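HpcE (Thermus thermophilus, PDB 1WZO) probably catalyses the isomerisation of a 2-hydroxyhepta-2,4-diene-1,7-dioate-type substrate, as a member of the fumarylacetoacetate hydrolase family. Local coordinates at residues B[89-94]-B[132-137]; B[83-88]-B[148-153]. All coordinates share one frame; numbering follows the deposited sequence.

Interaction 1. Residues B[89-94]-B[132-137]; sequences KGARFV and RDYVTN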
ATOM      1  N   LYS B  89       6.170 -31.120  -5.311  1.00 26.95           N
ATOM      2  CA  LYS B  89       5.858 -32.448  -5.828  1.00 28.71           C
ATOM      3  C   LYS B  89       7.073 -33.099  -6.474  1.00 27.51           C
ATOM      4  O   LYS B  89       7.679 -32.530  -7.381  1.00 29.05           O
ATOM      5  CB  LYS B  89       4.733 -32.353  -6.862  1.00 32.85           C
ATOM      6  CG  LYS B  89       4.250 -33.699  -7.387  1.00 36.05           C
ATOM      7  CD  LYS B  89       3.569 -34.503  -6.286  1.00 41.68           C
ATOM      8  CE  LYS B  89       2.431 -33.707  -5.655  1.00 43.98           C
ATOM      9  NZ  LYS B  89       1.508 -33.173  -6.692  1.00 45.93           N
ATOM     10  N   GLY B  90       7.430 -34.289  -6.002  1.00 27.06           N
ATOM     11  CA  GLY B  90       8.561 -35.005  -6.564  1.00 27.03           C
ATOM     12  C   GLY B  90       9.944 -34.614  -6.066  1.00 27.34           C
ATOM     13  O   GLY B  90      10.930 -35.269  -6.405  1.00 25.56           O
ATOM     14  N   ALA B  91      10.033 -33.549  -5.275  1.00 25.77           N
ATOM     15  CA  ALA B  91      11.325 -33.114  -4.751  1.00 25.28           C
ATOM     16  C   ALA B  91      11.864 -34.162  -3.784  1.00 24.10           C
ATOM     17  O   ALA B  91      11.110 -34.749  -3.007  1.00 24.43           O
ATOM     18  CB  ALA B  91      11.181 -31.774  -4.041  1.00 23.61           C
ATOM     19  N   ARG B  92      13.170 -34.389  -3.831  1.00 24.48           N
ATOM     20  CA  ARG B  92      13.801 -35.369  -2.960  1.00 26.45           C
ATOM     21  C   ARG B  92      14.592 -34.764  -1.812  1.00 25.41           C
ATOM     22  O   ARG B  92      14.694 -35.373  -0.749  1.00 26.76           O
ATOM     23  CB  ARG B  92      14.739 -36.277  -3.764  1.00 27.91           C
ATOM     24  CG  ARG B  92      14.060 -37.449  -4.453  1.00 34.02           C
ATOM     25  CD  ARG B  92      15.101 -38.482  -4.874  1.00 37.43           C
ATOM     26  NE  ARG B  92      15.929 -37.999  -5.973  1.00 40.00           N
ATOM     27  CZ  ARG B  92      17.179 -38.390  -6.201  1.00 41.14           C
ATOM     28  NH1 ARG B  92      17.765 -39.272  -5.400  1.00 40.11           N
ATOM     29  NH2 ARG B  92      17.839 -37.902  -7.240  1.00 40.96           N
ATOM     30  N   PHE B  93      15.149 -33.573  -2.022  1.00 24.09           N
ATOM     31  CA  PHE B  93      15.970 -32.931  -1.001  1.00 23.32           C
ATOM     32  C   PHE B  93      15.535 -31.520  -0.598  1.00 22.73           C
ATOM     33  O   PHE B  93      16.080 -30.537  -1.102  1.00 23.70           O
ATOM     34  CB  PHE B  93      17.429 -32.876  -1.468  1.00 22.96           C
ATOM     35  CG  PHE B  93      17.928 -34.161  -2.073  1.00 26.06           C
ATOM     36  CD1 PHE B  93      17.928 -34.341  -3.452  1.00 27.38           C
ATOM     37  CD2 PHE B  93      18.391 -35.193  -1.265  1.00 29.22           C
ATOM     38  CE1 PHE B  93      18.386 -35.534  -4.021  1.00 29.97           C
ATOM     39  CE2 PHE B  93      18.852 -36.390  -1.822  1.00 28.89           C
ATOM     40  CZ  PHE B  93      18.849 -36.557  -3.202  1.00 29.91           C
ATOM     41  N   VAL B  94      14.571 -31.430   0.317  1.00 21.57           N
ATOM     42  CA  VAL B  94      14.075 -30.147   0.820  1.00 20.90           C
ATOM     43  C   VAL B  94      14.607 -29.961   2.241  1.00 20.80           C
ATOM     44  O   VAL B  94      14.517 -30.871   3.065  1.00 20.62           O
ATOM     45  CB  VAL B  94      12.535 -30.112   0.840  1.00 20.48           C
ATOM     46  CG1 VAL B  94      12.045 -28.792   1.423  1.00 21.71           C
ATOM     47  CG2 VAL B  94      12.003 -30.290  -0.567  1.00 20.89           C
ATOM     48  N   ARG B 132      16.945 -28.332  -2.666  1.00 21.43           N
ATOM     49  CA  ARG B 132      18.241 -28.564  -3.286  1.00 23.45           C
ATOM     50  C   ARG B 132      18.180 -29.241  -4.650  1.00 23.43           C
ATOM     51  O   ARG B 132      19.128 -29.139  -5.438  1.00 23.96           O
ATOM     52  CB  ARG B 132      19.148 -29.347  -2.328  1.00 26.46           C
ATOM     53  CG  ARG B 132      19.517 -28.533  -1.092  1.00 32.46           C
ATOM     54  CD  ARG B 132      20.644 -29.166  -0.292  1.00 39.43           C
ATOM     55  NE  ARG B 132      21.069 -28.317   0.821  1.00 45.47           N
ATOM     56  CZ  ARG B 132      21.569 -27.090   0.682  1.00 48.01           C
ATOM     57  NH1 ARG B 132      21.713 -26.556  -0.525  1.00 49.03           N
ATOM     58  NH2 ARG B 132      21.935 -26.398   1.754  1.00 49.66           N
ATOM     59  N   ASP B 133      17.068 -29.916  -4.933  1.00 24.08           N
ATOM     60  CA  ASP B 133      16.883 -30.582  -6.221  1.00 24.43           C
ATOM     61  C   ASP B 133      17.048 -29.565  -7.340  1.00 26.14           C
ATOM     62  O   ASP B 133      17.545 -29.885  -8.421  1.00 25.54           O
ATOM     63  CB  ASP B 133      15.469 -31.161  -6.351  1.00 26.28           C
ATOM     64  CG  ASP B 133      15.161 -32.216  -5.314  1.00 27.69           C
ATOM     65  OD1 ASP B 133      15.220 -31.908  -4.106  1.00 27.23           O
ATOM     66  OD2 ASP B 133      14.845 -33.356  -5.716  1.00 29.37           O
ATOM     67  N   TYR B 134      16.631 -28.332  -7.071  1.00 24.51           N
ATOM     68  CA  TYR B 134      16.673 -27.288  -8.082  1.00 24.45           C
ATOM     69  C   TYR B 134      17.860 -26.342  -8.032  1.00 24.84           C
ATOM     70  O   TYR B 134      17.851 -25.312  -8.697  1.00 24.11           O
ATOM     71  CB  TYR B 134      15.365 -26.487  -8.028  1.00 25.78           C
ATOM     72  CG  TYR B 134      14.130 -27.362  -7.897  1.00 27.24           C
ATOM     73  CD1 TYR B 134      13.964 -28.498  -8.693  1.00 27.93           C
ATOM     74  CD2 TYR B 134      13.133 -27.058  -6.970  1.00 25.14           C
ATOM     75  CE1 TYR B 134      12.834 -29.313  -8.560  1.00 28.40           C
ATOM     76  CE2 TYR B 134      12.006 -27.860  -6.834  1.00 25.76           C
ATOM     77  CZ  TYR B 134      11.864 -28.985  -7.627  1.00 27.81           C
ATOM     78  OH  TYR B 134      10.758 -29.786  -7.471  1.00 29.52           O
ATOM     79  N   VAL B 135      18.887 -26.692  -7.265  1.00 26.56           N
ATOM     80  CA  VAL B 135      20.068 -25.846  -7.163  1.00 29.14           C
ATOM     81  C   VAL B 135      21.168 -26.223  -8.162  1.00 33.23           C
ATOM     82  O   VAL B 135      21.417 -27.404  -8.420  1.00 31.67           O
ATOM     83  CB  VAL B 135      20.662 -25.883  -5.730  1.00 29.30           C
ATOM     84  CG1 VAL B 135      21.956 -25.079  -5.677  1.00 29.70           C
ATOM     85  CG2 VAL B 135      19.657 -25.318  -4.732  1.00 27.37           C
ATOM     86  N   THR B 136      21.802 -25.195  -8.726  1.00 35.46           N
ATOM     87  CA  THR B 136      22.911 -25.333  -9.677  1.00 38.25           C
ATOM     88  C   THR B 136      23.823 -24.138  -9.407  1.00 39.63           C
ATOM     89  O   THR B 136      23.610 -23.407  -8.437  1.00 40.30           O
ATOM     90  CB  THR B 136      22.441 -25.261 -11.148  1.00 38.56           C
ATOM     91  OG1 THR B 136      21.841 -23.982 -11.396  1.00 40.18           O
ATOM     92  CG2 THR B 136      21.439 -26.364 -11.451  1.00 36.68           C
ATOM     93  N   ASN B 137      24.825 -23.919 -10.255  1.00 40.50           N
ATOM     94  CA  ASN B 137      25.728 -22.794 -10.037  1.00 41.51           C
ATOM     95  C   ASN B 137      25.367 -21.528 -10.809  1.00 42.12           C
ATOM     96  O   ASN B 137      26.208 -20.645 -10.994  1.00 42.11           O
ATOM     97  CB  ASN B 137      27.175 -23.195 -10.341  1.00 42.34           C
ATOM     98  CG  ASN B 137      27.714 -24.211  -9.350  1.00 44.15           C
ATOM     99  OD1 ASN B 137      27.390 -24.165  -8.160  1.00 45.33           O
ATOM    100  ND2 ASN B 137      28.548 -25.125  -9.829  1.00 44.26           N
TER
HETATM  101  O   HOH W   1      10.744 -32.493  -8.514  1.00 34.99           O

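Interaction 2. Residues B[83-88]-B[148-153]; sequences GVVLYP and RDTFLP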
ATOM      1  N   GLY B  83       1.396 -21.583   9.721  1.00 20.74           N
ATOM      2  CA  GLY B  83       0.999 -21.775   8.334  1.00 18.55           C
ATOM      3  C   GLY B  83       1.581 -23.071   7.790  1.00 19.82           C
ATOM      4  O   GLY B  83       2.572 -23.578   8.318  1.00 19.62           O
ATOM      5  N   VAL B  84       0.979 -23.607   6.731  1.00 18.32           N
ATOM      6  CA  VAL B  84       1.437 -24.862   6.138  1.00 18.60           C
ATOM      7  C   VAL B  84       2.416 -24.685   4.978  1.00 19.55           C
ATOM      8  O   VAL B  84       2.114 -24.009   3.986  1.00 18.81           O
ATOM      9  CB  VAL B  84       0.232 -25.702   5.634  1.00 20.91           C
ATOM     10  CG1 VAL B  84       0.724 -26.976   4.962  1.00 22.14           C
ATOM     11  CG2 VAL B  84      -0.698 -26.037   6.793  1.00 20.32           C
ATOM     12  N   VAL B  85       3.592 -25.290   5.104  1.00 17.59           N
ATOM     13  CA  VAL B  85       4.597 -25.223   4.047  1.00 18.03           C
ATOM     14  C   VAL B  85       4.261 -26.292   3.018  1.00 18.35           C
ATOM     15  O   VAL B  85       3.976 -27.440   3.374  1.00 19.04           O
ATOM     16  CB  VAL B  85       6.016 -25.484   4.599  1.00 17.73           C
ATOM     17  CG1 VAL B  85       7.011 -25.661   3.443  1.00 17.98           C
ATOM     18  CG2 VAL B  85       6.445 -24.320   5.489  1.00 17.49           C
ATOM     19  N   LEU B  86       4.288 -25.920   1.742  1.00 17.67           N
ATOM     20  CA  LEU B  86       3.979 -26.863   0.677  1.00 18.74           C
ATOM     21  C   LEU B  86       5.252 -27.498   0.135  1.00 18.87           C
ATOM     22  O   LEU B  86       6.173 -26.808  -0.313  1.00 18.12           O
ATOM     23  CB  LEU B  86       3.210 -26.152  -0.447  1.00 18.95           C
ATOM     24  CG  LEU B  86       1.893 -25.517   0.012  1.00 19.98           C
ATOM     25  CD1 LEU B  86       1.298 -24.683  -1.104  1.00 23.38           C
ATOM     26  CD2 LEU B  86       0.924 -26.601   0.447  1.00 21.93           C
ATOM     27  N   TYR B  87       5.298 -28.824   0.186  1.00 21.26           N
ATOM     28  CA  TYR B  87       6.451 -29.578  -0.294  1.00 21.63           C
ATOM     29  C   TYR B  87       6.349 -29.748  -1.815  1.00 21.67           C
ATOM     30  O   TYR B  87       5.339 -30.222  -2.323  1.00 22.87           O
ATOM     31  CB  TYR B  87       6.484 -30.938   0.413  1.00 21.73           C
ATOM     32  CG  TYR B  87       7.736 -31.751   0.178  1.00 22.28           C
ATOM     33  CD1 TYR B  87       7.917 -32.467  -1.006  1.00 22.37           C
ATOM     34  CD2 TYR B  87       8.733 -31.821   1.151  1.00 21.66           C
ATOM     35  CE1 TYR B  87       9.059 -33.238  -1.211  1.00 23.77           C
ATOM     36  CE2 TYR B  87       9.880 -32.590   0.958  1.00 22.48           C
ATOM     37  CZ  TYR B  87      10.033 -33.297  -0.226  1.00 23.33           C
ATOM     38  OH  TYR B  87      11.152 -34.077  -0.416  1.00 23.69           O
ATOM     39  N   PRO B  88       7.396 -29.354  -2.561  1.00 23.27           N
ATOM     40  CA  PRO B  88       7.390 -29.474  -4.024  1.00 24.74           C
ATOM     41  C   PRO B  88       7.186 -30.909  -4.484  1.00 25.98           C
ATOM     42  O   PRO B  88       7.942 -31.803  -4.100  1.00 25.43           O
ATOM     43  CB  PRO B  88       8.762 -28.940  -4.423  1.00 23.56           C
ATOM     44  CG  PRO B  88       9.068 -27.953  -3.340  1.00 26.10           C
ATOM     45  CD  PRO B  88       8.634 -28.703  -2.103  1.00 22.30           C
ATOM     46  N   ARG B 148       9.971 -20.220  -3.789  1.00 17.04           N
ATOM     47  CA  ARG B 148       8.676 -20.863  -3.977  1.00 16.26           C
ATOM     48  C   ARG B 148       7.645 -20.393  -2.948  1.00 17.06           C
ATOM     49  O   ARG B 148       8.004 -19.983  -1.842  1.00 16.84           O
ATOM     50  CB  ARG B 148       8.838 -22.382  -3.870  1.00 17.38           C
ATOM     51  CG  ARG B 148      10.015 -22.938  -4.673  1.00 17.73           C
ATOM     52  CD  ARG B 148      10.127 -24.445  -4.505  1.00 16.65           C
ATOM     53  NE  ARG B 148       9.092 -25.162  -5.248  1.00 18.79           N
ATOM     54  CZ  ARG B 148       9.121 -25.371  -6.561  1.00 18.79           C
ATOM     55  NH1 ARG B 148      10.133 -24.921  -7.287  1.00 18.20           N
ATOM     56  NH2 ARG B 148       8.135 -26.038  -7.150  1.00 21.91           N
ATOM     57  N   ASP B 149       6.366 -20.443  -3.315  1.00 16.16           N
ATOM     58  CA  ASP B 149       5.304 -20.050  -2.390  1.00 13.61           C
ATOM     59  C   ASP B 149       5.432 -20.860  -1.085  1.00 14.19           C
ATOM     60  O   ASP B 149       5.666 -22.073  -1.111  1.00 12.61           O
ATOM     61  CB  ASP B 149       3.923 -20.306  -3.002  1.00 14.92           C
ATOM     62  CG  ASP B 149       3.575 -19.333  -4.132  1.00 16.03           C
ATOM     63  OD1 ASP B 149       4.315 -18.350  -4.356  1.00 15.45           O
ATOM     64  OD2 ASP B 149       2.536 -19.558  -4.793  1.00 16.60           O
ATOM     65  N   THR B 150       5.282 -20.164   0.038  1.00 14.02           N
ATOM     66  CA  THR B 150       5.359 -20.718   1.396  1.00 15.37           C
ATOM     67  C   THR B 150       6.752 -21.094   1.885  1.00 15.30           C
ATOM     68  O   THR B 150       6.883 -21.642   2.982  1.00 15.61           O
ATOM     69  CB  THR B 150       4.464 -21.980   1.612  1.00 15.83           C
ATOM     70  OG1 THR B 150       5.086 -23.133   1.026  1.00 14.63           O
ATOM     71  CG2 THR B 150       3.072 -21.769   1.030  1.00 15.48           C
ATOM     72  N   PHE B 151       7.788 -20.798   1.106  1.00 14.03           N
ATOM     73  CA  PHE B 151       9.134 -21.158   1.531  1.00 15.91           C
ATOM     74  C   PHE B 151       9.823 -20.191   2.489  1.00 14.84           C
ATOM     75  O   PHE B 151      11.038 -20.268   2.682  1.00 13.88           O
ATOM     76  CB  PHE B 151      10.041 -21.429   0.322  1.00 15.15           C
ATOM     77  CG  PHE B 151      10.109 -22.886  -0.065  1.00 14.09           C
ATOM     78  CD1 PHE B 151      11.271 -23.420  -0.615  1.00 15.55           C
ATOM     79  CD2 PHE B 151       9.019 -23.731   0.151  1.00 16.19           C
ATOM     80  CE1 PHE B 151      11.355 -24.784  -0.942  1.00 15.30           C
ATOM     81  CE2 PHE B 151       9.088 -25.091  -0.171  1.00 16.81           C
ATOM     82  CZ  PHE B 151      10.259 -25.618  -0.717  1.00 17.25           C
ATOM     83  N   LEU B 152       9.062 -19.280   3.088  1.00 15.57           N
ATOM     84  CA  LEU B 152       9.658 -18.372   4.061  1.00 16.45           C
ATOM     85  C   LEU B 152       8.801 -18.117   5.294  1.00 14.64           C
ATOM     86  O   LEU B 152       8.233 -17.036   5.465  1.00 14.20           O
ATOM     87  CB  LEU B 152      10.060 -17.026   3.433  1.00 16.42           C
ATOM     88  CG  LEU B 152      10.824 -16.104   4.404  1.00 19.34           C
ATOM     89  CD1 LEU B 152      12.017 -16.863   4.997  1.00 14.88           C
ATOM     90  CD2 LEU B 152      11.312 -14.834   3.678  1.00 15.77           C
ATOM     91  N   PRO B 153       8.649 -19.138   6.149  1.00 14.89           N
ATOM     92  CA  PRO B 153       7.854 -18.904   7.357  1.00 15.35           C
ATOM     93  C   PRO B 153       8.575 -17.753   8.068  1.00 15.23           C
ATOM     94  O   PRO B 153       9.801 -17.671   8.016  1.00 14.79           O
ATOM     95  CB  PRO B 153       7.985 -20.226   8.106  1.00 15.14           C
ATOM     96  CG  PRO B 153       7.977 -21.232   6.970  1.00 16.32           C
ATOM     97  CD  PRO B 153       8.877 -20.579   5.929  1.00 13.45           C
TER

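Interaction 1. Residues B[89-94]-B[132-137]
The carboxylate of Asp133 receives two successive backbone amides of the 89-94 loop. Arg92 N donates to Asp133 OD2 at 2.7 Å, a nearly straight bond (N-H...O 166°) that reaches the oxygen on its syn side but 28° out of the carboxylate plane. Phe93 N, also 2.7 Å away, bonds to Asp133 OD1 through the syn lone pair, so both oxygens are engaged by neighbouring peptide groups. With CG of Asp133 anti to its own carbonyl carbon (chi1 -62°), the carboxylate swings out from the short 3-10 segment toward the loop. A third bond runs the other way: Arg132 N gives its hydrogen to Phe93 O, 2.8 Å off and nearly in line with the carbonyl, although the hydrogen bond is bent at the hydrogen.

A water donates to Lys89 O and is hydrogen-bonded to Tyr134 OH at 2.9 Å, bridging two atoms that do not meet directly. Tyr134 OH also lies 4.0 Å from Ala91 CB, while the tyrosine ring has a cation-pi partner in Arg144.

Packing around these bonds is modest. Phe93 CB rests 4.0 Å from Arg132 CB, and the phenyl plane is inclined to the Asp133 carboxylate, with Phe93 CD1 3.7 Å from Asp133 OD1. Within the loop, the guanidinium of Arg92 lies with one face over Phe93 CE1, and Arg92 CB sits above a face of the Phe93 ring.

The chemistry is that of an acidic side chain serving as a two-pronged acceptor for main-chain N-H groups. The two amides probably stabilise the negative charge, helped at longer range by the Arg92 guanidinium, which does not touch the carboxylate. Their paired bonds fix its rotation while pinning the loop at Arg92-Phe93 to the 3-10 segment that follows strand 120-131.

Interaction 2. Residues B[83-88]-B[148-153]
Leu86 N donates to Thr150 OG1 at 3.0 Å, an almost perfectly straight hydrogen bond (177°). The same OG1 also points at Asp149 O, modelled so close (2.5 Å) that the exact geometry is doubtful. Thr150 chi1 (77°) sets OG1 between the backbone N and carbonyl carbon, while CG2 turns to Val84 O and lies 4.0 Å from Leu86 CD1. An alanine here would remove OG1 and CG2, and would probably leave Leu86 N without this acceptor and open a gap beside the leucine side chain.

Apolar groups flank the bond. Val85 CG2 approaches Pro153 CG at 3.8 Å, the two side chains crossing at about a right angle. Leu86 O meets the edge of the Phe151 ring, near its plane, 3.4 Å from CE2. Farther along, Pro88 CG reaches Phe151 CZ at 3.7 Å and also leans against Arg148 NE. Arg148 CD lies over one face of the Phe151 ring, toward the rim, and Arg148 NH1 is hydrogen-bonded to Arg144 O.

Asp149 turns to two other subunits, with salt bridges to Arg11 of the second and Lys109 of the third. The arrangement is a type II beta turn, Arg148 to Phe151, closed by Phe151 N to Arg148 O and docked by its threonine onto strand 85-87, outermost in its sheet within this chain, at a subunit junction of this FAH-family fold.

In the fold
Following the chain from the N terminus, the first of the four segments met is 83-88, whose strand 85-87 pairs with strand 237-244; it passes directly into the 89-94 loop. Strands 94-104 and 120-131 follow, pairing antiparallel, before 132-137 returns to that loop and closes interaction 1. Helix 143-146 then leads to 148-153, where interaction 2 closes a wider loop around the first, so the contacts are nested. Their centres are about 14 Å apart, and they meet directly: Tyr134 packs on Pro88 and Arg148, and Val94 on Tyr87. Together they tie strand 85-87 and the loop after it to the connection between strands 120-131 and 152-159, interaction 1 nearer the surface and interaction 2 buried.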